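Local coordinates for protein Eps1p (PDB 4TW5) that belongs to the thioredoxin superfamily, with two thioredoxin-like domains along the chain, each bearing a disulfide-forming CXXC motif beside a helix, at residues F159-D164 with K175-C180; G219-I224 with E232-L237. All blocks are in the same frame, centred on the assembly; numbering follows the deposited sequence.

Contact 1: residues F159-D164 with K175-C180; sequences FWPTKD and KNCDKC
Lys175 meets Pro161 through a shared water. Its backbone N donates to this water over 2.7 Å, and the water in turn donates to Pro161 O, also a backbone atom, so a main-chain bridge joins the two loops while the lysine side chain leads away from 159-164. Next to the tie is a tight bend: Pro161 is the centre of an inverse gamma turn, closed weakly from Thr162 N to Trp160 O. Past Asn176 the chain reaches Cys177, whose CB faces the proline ring and lies 4.2 Å from Pro161 CG. Its SG is anti to the backbone N (chi1 -176°) and bonds to the SG of Cys180. A type I turn brings the two cysteines together, with Asp178 and Lys179 at its corners on the side away from Pro161, and the oxidised CXXC motif of this thioredoxin-like domain is thereby closed. Cys180 then makes the main contact by two different groups. Its SG rests against the outer edge of the proline ring, 3.7 Å from Pro161 CG and 3.8 Å from Pro161 CD. Its carbonyl O instead comes in at the rim of the indole, near the ring plane, 3.4 Å from Trp160 CZ3. In Trp160, CG lies anti to the carbonyl carbon (chi1 -58°), and chi2 of 78° turns the six-membered end to Cys180. The pyrrole N-H is directed away from Cys180 and is bonded to Ser158 OG. The contact joins the end of strand 155-160 to the approach to helix 180-196. The indole packs on Gln184 and Trp187 of that helix and on His203 of strand 200-205, to whose end Trp160 is also tied by backbone bonds with Val204 and Cys206.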
loop_
_atom_site.group_PDB
_atom_site.type_symbol
_atom_site.label_atom_id
_atom_site.label_comp_id
_atom_site.label_asym_id
_atom_site.label_seq_id
_atom_site.Cartn_x
_atom_site.Cartn_y
_atom_site.Cartn_z
ATOM N N PHE A 159 13.972 4.269 -9.680
ATOM C CA PHE A 159 13.097 3.573 -8.735
ATOM C C PHE A 159 13.335 2.062 -8.804
ATOM O O PHE A 159 13.384 1.489 -9.891
ATOM C CB PHE A 159 11.621 3.890 -9.030
ATOM C CG PHE A 159 11.289 5.348 -8.919
ATOM C CD1 PHE A 159 11.594 6.222 -9.957
ATOM C CD2 PHE A 159 10.704 5.850 -7.767
ATOM C CE1 PHE A 159 11.305 7.562 -9.843
ATOM C CE2 PHE A 159 10.432 7.186 -7.641
ATOM C CZ PHE A 159 10.726 8.045 -8.680
ATOM N N TRP A 160 13.491 1.424 -7.645
ATOM C CA TRP A 160 13.960 0.022 -7.591
ATOM C C TRP A 160 13.063 -0.905 -6.784
ATOM O O TRP A 160 12.563 -0.511 -5.731
ATOM C CB TRP A 160 15.367 -0.036 -7.002
ATOM C CG TRP A 160 16.360 0.763 -7.758
ATOM C CD1 TRP A 160 16.531 2.121 -7.718
ATOM C CD2 TRP A 160 17.344 0.259 -8.669
ATOM N NE1 TRP A 160 17.551 2.488 -8.561
ATOM C CE2 TRP A 160 18.074 1.364 -9.147
ATOM C CE3 TRP A 160 17.673 -1.022 -9.131
ATOM C CZ2 TRP A 160 19.114 1.230 -10.068
ATOM C CZ3 TRP A 160 18.709 -1.157 -10.040
ATOM C CH2 TRP A 160 19.417 -0.033 -10.506
ATOM N N PRO A 161 12.919 -2.165 -7.234
ATOM C CA PRO A 161 12.166 -3.145 -6.449
ATOM C C PRO A 161 13.018 -3.708 -5.323
ATOM O O PRO A 161 13.444 -4.867 -5.371
ATOM C CB PRO A 161 11.824 -4.226 -7.478
ATOM C CG PRO A 161 12.945 -4.184 -8.435
ATOM C CD PRO A 161 13.531 -2.786 -8.425
ATOM N N THR A 162 13.250 -2.892 -4.302
ATOM C CA THR A 162 14.085 -3.289 -3.175
ATOM C C THR A 162 13.833 -2.345 -2.025
ATOM O O THR A 162 13.163 -1.334 -2.204
ATOM C CB THR A 162 15.579 -3.235 -3.539
ATOM O OG1 THR A 162 16.369 -3.692 -2.436
ATOM C CG2 THR A 162 15.962 -1.799 -3.862
ATOM N N LYS A 163 14.366 -2.668 -0.849
ATOM C CA LYS A 163 14.289 -1.750 0.280
ATOM C C LYS A 163 15.693 -1.525 0.846
ATOM O O LYS A 163 15.882 -0.739 1.764
ATOM C CB LYS A 163 13.377 -2.284 1.388
ATOM C CG LYS A 163 13.995 -3.447 2.110
ATOM C CD LYS A 163 13.107 -3.986 3.212
ATOM C CE LYS A 163 13.803 -5.155 3.898
ATOM N NZ LYS A 163 12.948 -5.731 4.954
ATOM N N ASP A 164 16.674 -2.220 0.288
ATOM C CA ASP A 164 18.001 -2.263 0.890
ATOM C C ASP A 164 19.069 -1.450 0.166
ATOM O O ASP A 164 20.242 -1.540 0.506
ATOM C CB ASP A 164 18.477 -3.716 0.997
ATOM C CG ASP A 164 17.695 -4.486 2.009
ATOM O OD1 ASP A 164 17.445 -3.927 3.104
ATOM O OD2 ASP A 164 17.310 -5.635 1.710
ATOM N N LYS A 175 14.650 -9.613 -6.645
ATOM C CA LYS A 175 13.672 -10.651 -6.969
ATOM C C LYS A 175 12.832 -10.292 -8.213
ATOM O O LYS A 175 12.373 -9.150 -8.371
ATOM C CB LYS A 175 12.759 -10.880 -5.767
ATOM C CG LYS A 175 13.492 -11.208 -4.476
ATOM C CD LYS A 175 14.389 -12.432 -4.663
ATOM C CE LYS A 175 15.279 -12.653 -3.443
ATOM N NZ LYS A 175 16.506 -13.371 -3.901
ATOM N N ASN A 176 12.655 -11.265 -9.101
ATOM C CA ASN A 176 11.874 -11.076 -10.322
ATOM C C ASN A 176 12.273 -9.792 -11.096
ATOM O O ASN A 176 11.420 -9.044 -11.601
ATOM C CB ASN A 176 10.381 -11.074 -9.979
ATOM C CG ASN A 176 9.963 -12.333 -9.254
ATOM O OD1 ASN A 176 10.629 -13.355 -9.374
ATOM N ND2 ASN A 176 8.867 -12.270 -8.496
ATOM N N CYS A 177 13.576 -9.549 -11.171
ATOM C CA CYS A 177 14.100 -8.427 -11.920
ATOM C C CYS A 177 15.394 -8.807 -12.597
ATOM O O CYS A 177 16.468 -8.553 -12.066
ATOM C CB CYS A 177 14.336 -7.212 -11.016
ATOM S SG CYS A 177 14.877 -5.728 -11.924
ATOM N N ASP A 178 15.275 -9.373 -13.792
ATOM C CA ASP A 178 16.415 -9.839 -14.559
ATOM C C ASP A 178 17.409 -8.731 -14.894
ATOM O O ASP A 178 18.610 -8.969 -14.956
ATOM C CB ASP A 178 15.945 -10.487 -15.861
ATOM C CG ASP A 178 15.146 -11.762 -15.634
ATOM O OD1 ASP A 178 15.327 -12.432 -14.583
ATOM O OD2 ASP A 178 14.311 -12.075 -16.513
ATOM N N LYS A 179 16.900 -7.525 -15.115
ATOM C CA LYS A 179 17.732 -6.428 -15.591
ATOM C C LYS A 179 18.320 -5.556 -14.482
ATOM O O LYS A 179 19.173 -4.744 -14.757
ATOM C CB LYS A 179 16.933 -5.558 -16.566
ATOM C CG LYS A 179 16.558 -6.279 -17.858
ATOM C CD LYS A 179 15.325 -5.620 -18.486
ATOM C CE LYS A 179 14.841 -6.354 -19.717
ATOM N NZ LYS A 179 13.462 -5.872 -20.085
ATOM N N CYS A 180 17.871 -5.733 -13.241
ATOM C CA CYS A 180 18.276 -4.862 -12.146
ATOM C C CYS A 180 19.803 -4.743 -11.947
ATOM O O CYS A 180 20.327 -3.648 -11.697
ATOM C CB CYS A 180 17.649 -5.325 -10.843
ATOM S SG CYS A 180 15.975 -4.795 -10.493
HETATM O O HOH W 1 13.855 -7.699 -4.975
#

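Contact 2: residues G219-I224 with E232-L237; sequences GDLVKI and EPKVAL
Leu221 turns both methyls of its fork to the backbone of 232-234. CD2 lies 3.2 Å from Glu232 O and CD1 3.9 Å from the same Glu232 O, so the carbonyl oxygen faces an apolar side chain here. CD1 also reaches along the chain, to 4.1 Å from Lys234 N and 4.2 Å from Lys234 CG. The fork is aimed by chi1 of -51°, which sets CG anti to the carbonyl carbon. Pro233 points its ring the other way, onto Trp160 and Phe183. It stands just ahead of strand 234-238, where thioredoxin folds commonly carry a cis proline; here the peptide is trans, with Glu232 CA and Pro233 CA 3.8 Å apart. Lys234 projects back to 219-224 beside Leu221, its chain bent at chi1 and chi2 (-59° and -68°), and runs past Asp220. The carboxylate approaches its methylene, Asp220 OD2 to Lys234 CE 4.4 Å, while the charges stay 5.0 Å apart between Asp220 OD2 and Lys234 NZ, too far for a salt bridge, though the opposite charges may still attract weakly. Asp220 also packs on Gly217 of the third subunit.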
loop_
_atom_site.group_PDB
_atom_site.type_symbol
_atom_site.label_atom_id
_atom_site.label_comp_id
_atom_site.label_asym_id
_atom_site.label_seq_id
_atom_site.Cartn_x
_atom_site.Cartn_y
_atom_site.Cartn_z
ATOM N N GLY A 219 3.998 0.861 -9.191
ATOM C CA GLY A 219 3.425 -0.041 -8.224
ATOM C C GLY A 219 3.908 -1.471 -8.344
ATOM O O GLY A 219 3.892 -2.198 -7.358
ATOM N N ASP A 220 4.371 -1.850 -9.533
ATOM C CA ASP A 220 4.859 -3.193 -9.786
ATOM C C ASP A 220 6.224 -3.456 -9.088
ATOM O O ASP A 220 6.652 -4.597 -8.965
ATOM C CB ASP A 220 4.955 -3.434 -11.296
ATOM C CG ASP A 220 5.655 -2.318 -12.027
ATOM O OD1 ASP A 220 5.398 -1.132 -11.723
ATOM O OD2 ASP A 220 6.418 -2.625 -12.967
ATOM N N LEU A 221 6.904 -2.394 -8.660
ATOM C CA LEU A 221 8.172 -2.532 -7.952
ATOM C C LEU A 221 7.984 -2.674 -6.448
ATOM O O LEU A 221 8.920 -3.011 -5.728
ATOM C CB LEU A 221 9.086 -1.322 -8.225
ATOM C CG LEU A 221 9.338 -0.877 -9.669
ATOM C CD1 LEU A 221 10.533 0.101 -9.745
ATOM C CD2 LEU A 221 9.484 -2.017 -10.641
ATOM N N VAL A 222 6.784 -2.397 -5.961
ATOM C CA VAL A 222 6.551 -2.380 -4.522
ATOM C C VAL A 222 6.554 -3.786 -3.941
ATOM O O VAL A 222 7.081 -4.014 -2.853
ATOM C CB VAL A 222 5.210 -1.696 -4.182
ATOM C CG1 VAL A 222 4.781 -2.013 -2.766
ATOM C CG2 VAL A 222 5.292 -0.176 -4.417
ATOM N N LYS A 223 6.004 -4.739 -4.698
ATOM C CA LYS A 223 5.670 -6.068 -4.159
ATOM C C LYS A 223 5.946 -7.206 -5.144
ATOM O O LYS A 223 5.765 -7.051 -6.366
ATOM C CB LYS A 223 4.180 -6.102 -3.800
ATOM C CG LYS A 223 3.843 -6.754 -2.503
ATOM C CD LYS A 223 3.846 -5.710 -1.397
ATOM C CE LYS A 223 3.628 -6.337 -0.038
ATOM N NZ LYS A 223 3.501 -5.305 1.018
ATOM N N ILE A 224 6.333 -8.356 -4.601
ATOM C CA ILE A 224 6.383 -9.619 -5.353
ATOM C C ILE A 224 4.967 -10.037 -5.795
ATOM O O ILE A 224 4.055 -9.999 -4.984
ATOM C CB ILE A 224 6.960 -10.789 -4.479
ATOM C CG1 ILE A 224 8.411 -10.564 -4.053
ATOM C CG2 ILE A 224 6.832 -12.118 -5.209
ATOM C CD1 ILE A 224 9.382 -10.604 -5.203
ATOM N N GLU A 232 11.255 -4.181 -14.100
ATOM C CA GLU A 232 12.419 -3.382 -14.460
ATOM C C GLU A 232 12.495 -2.161 -13.587
ATOM O O GLU A 232 11.468 -1.649 -13.159
ATOM C CB GLU A 232 12.329 -2.876 -15.897
ATOM C CG GLU A 232 12.595 -3.830 -17.009
ATOM C CD GLU A 232 12.419 -3.128 -18.335
ATOM O OE1 GLU A 232 11.913 -1.980 -18.297
ATOM O OE2 GLU A 232 12.791 -3.699 -19.394
ATOM N N PRO A 233 13.713 -1.648 -13.369
ATOM C CA PRO A 233 13.818 -0.384 -12.633
ATOM C C PRO A 233 13.225 0.741 -13.482
ATOM O O PRO A 233 13.198 0.644 -14.719
ATOM C CB PRO A 233 15.327 -0.223 -12.413
ATOM C CG PRO A 233 15.900 -1.615 -12.692
ATOM C CD PRO A 233 15.025 -2.201 -13.724
ATOM N N LYS A 234 12.661 1.755 -12.845
ATOM C CA LYS A 234 12.107 2.864 -13.620
ATOM C C LYS A 234 12.913 4.128 -13.393
ATOM O O LYS A 234 13.553 4.272 -12.361
ATOM C CB LYS A 234 10.643 3.095 -13.262
ATOM C CG LYS A 234 9.790 1.867 -13.516
ATOM C CD LYS A 234 9.672 1.560 -14.987
ATOM C CE LYS A 234 8.586 0.499 -15.179
ATOM N NZ LYS A 234 8.266 0.237 -16.613
ATOM N N VAL A 235 12.868 5.033 -14.369
ATOM C CA VAL A 235 13.560 6.306 -14.334
ATOM C C VAL A 235 12.606 7.445 -14.690
ATOM O O VAL A 235 11.852 7.329 -15.660
ATOM C CB VAL A 235 14.767 6.319 -15.316
ATOM C CG1 VAL A 235 15.415 7.718 -15.406
ATOM C CG2 VAL A 235 15.796 5.277 -14.927
ATOM N N ALA A 236 12.661 8.539 -13.922
ATOM C CA ALA A 236 11.868 9.748 -14.182
ATOM C C ALA A 236 12.671 11.046 -13.935
ATOM O O ALA A 236 13.522 11.105 -13.054
ATOM C CB ALA A 236 10.634 9.746 -13.319
ATOM N N LEU A 237 12.365 12.106 -14.672
ATOM C CA LEU A 237 13.059 13.385 -14.454
ATOM C C LEU A 237 12.216 14.350 -13.625
ATOM O O LEU A 237 10.999 14.435 -13.818
ATOM C CB LEU A 237 13.417 14.034 -15.776
ATOM C CG LEU A 237 14.245 15.318 -15.737
ATOM C CD1 LEU A 237 15.613 15.084 -15.112
ATOM C CD2 LEU A 237 14.418 15.800 -17.147
#

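How the contacts relate
Contacts 1 and 2 follow one another along the chain, yet their centres are about 8 Å apart, since strands 155-160 and 234-238 are antiparallel neighbours in one sheet. Phe159 N probably bonds to Lys234 O at 2.7 Å, and Leu221 CD1 of contact 2 packs 3.2 Å from the backbone carbonyl oxygen Phe159 O. Across the loops, Lys179 NZ forms a salt bridge to Glu232 OE2, modelled so close that its exact length is doubtful, and Lys175 CB meets Ile224 CD1 at 3.4 Å. The disulfide of contact 1 touches two prolines through one sulfur: besides Pro161 there is Pro233 of contact 2, whose CG is 3.9 Å from Cys180 SG.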